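Local coordinates for open reading frame 2 (Aeromonas sobria, PDB 3WQB), which probably acts as a chaperone that helps a secreted subtilisin-like serine protease of the same bacterium to mature, at residues Ser75-Thr79 with Leu140-Glu144. Sequence-based numbering, arbitrary orientation.
Sequences SPELT and LSGAE
Thr-79 and Ser-141 form a hydrogen-bonded pair of an antiparallel beta sheet, which joins strand 78-81 to strand 136-141. Two backbone bonds close the pair: Thr-79 N to Ser-141 O (2.8 Å) and Ser-141 N to Thr-79 O (2.7 Å), the latter lying in the carbonyl plane. Each carbonyl oxygen also takes a CA-H...O contact, Ser-141 O from Leu-78 CA (3.2 Å) and Thr-79 O from Leu-140 CA. The side chains of the pair share one face of the sheet, with Thr-79 CB 3.8 Å from Ser-141 OG; that hydroxyl is hydrogen-bonded to a polar side chain on the chain of another protein, and Gly-142 adds backbone bonds to that chain. Past the pair the two segments diverge, and a water bridges their backbones, donating to Glu-77 O (2.8 Å) and accepting from the N of Ala-143, the central residue of an inverse gamma turn. Side-chain packing centres on Leu-78. Its CG is anti to the carbonyl carbon (chi1 -57°), and the methyls meet different partners: CD1 Leu-140 CB at 3.9 Å, CD2 both Ser-141 O and, at 3.9 Å, the carboxylate carbon CD of Glu-144. Pro-76 crosses the Glu-144 side chain at about a right angle, its CG 4.1 Å from Glu-144 CG.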
# COMPACT_ATOMS: atom_id res chain seq x y z
N SER B 75 9.39 12.04 11.93
CA SER B 75 9.95 10.86 11.29
C SER B 75 10.61 9.95 12.34
O SER B 75 11.01 10.42 13.41
CB SER B 75 10.96 11.27 10.22
OG SER B 75 11.84 12.26 10.70
N PRO B 76 10.71 8.64 12.03
CA PRO B 76 11.31 7.71 12.98
C PRO B 76 12.81 7.93 13.13
O PRO B 76 13.47 8.40 12.20
CB PRO B 76 11.03 6.34 12.36
CG PRO B 76 10.88 6.61 10.91
CD PRO B 76 10.21 7.94 10.83
N GLU B 77 13.32 7.60 14.31
CA GLU B 77 14.74 7.55 14.59
C GLU B 77 15.41 6.51 13.68
O GLU B 77 14.96 5.37 13.61
CB GLU B 77 14.92 7.17 16.06
CG GLU B 77 16.33 7.21 16.58
CD GLU B 77 16.40 6.77 18.03
OE1 GLU B 77 16.48 5.55 18.28
OE2 GLU B 77 16.38 7.66 18.91
N LEU B 78 16.46 6.93 12.98
CA LEU B 78 17.19 6.01 12.10
C LEU B 78 18.56 5.63 12.67
O LEU B 78 19.19 6.42 13.37
CB LEU B 78 17.35 6.60 10.70
CG LEU B 78 16.08 7.00 9.94
CD1 LEU B 78 16.46 7.55 8.57
CD2 LEU B 78 15.11 5.84 9.80
N THR B 79 19.00 4.42 12.35
CA THR B 79 20.28 3.92 12.84
C THR B 79 21.15 3.44 11.69
O THR B 79 20.67 2.79 10.76
CB THR B 79 20.07 2.78 13.87
OG1 THR B 79 19.29 3.28 14.96
CG2 THR B 79 21.40 2.30 14.42
N LEU B 140 20.18 3.09 6.50
CA LEU B 140 19.68 3.72 7.71
C LEU B 140 18.41 3.00 8.11
O LEU B 140 17.36 3.16 7.47
CB LEU B 140 19.44 5.22 7.48
CG LEU B 140 20.64 6.02 6.95
CD1 LEU B 140 20.25 7.47 6.67
CD2 LEU B 140 21.85 5.95 7.90
N SER B 141 18.52 2.19 9.16
CA SER B 141 17.45 1.28 9.58
C SER B 141 16.54 1.94 10.60
O SER B 141 16.87 2.96 11.18
CB SER B 141 18.06 0.01 10.16
OG SER B 141 18.67 0.28 11.41
N GLY B 142 15.37 1.33 10.79
CA GLY B 142 14.40 1.84 11.75
C GLY B 142 12.99 1.54 11.32
O GLY B 142 12.76 0.86 10.31
N ALA B 143 12.04 2.06 12.09
CA ALA B 143 10.64 1.69 11.95
C ALA B 143 9.91 2.52 10.89
O ALA B 143 8.95 3.22 11.18
CB ALA B 143 9.95 1.80 13.31
N GLU B 144 10.37 2.42 9.65
CA GLU B 144 9.84 3.24 8.57
C GLU B 144 8.48 2.73 8.09
O GLU B 144 7.53 3.50 7.93
CB GLU B 144 10.85 3.36 7.43
CG GLU B 144 12.07 4.17 7.88
CD GLU B 144 13.10 4.34 6.79
OE1 GLU B 144 13.16 5.44 6.20
OE2 GLU B 144 13.86 3.38 6.52
O HOH W 1 12.87 3.58 14.34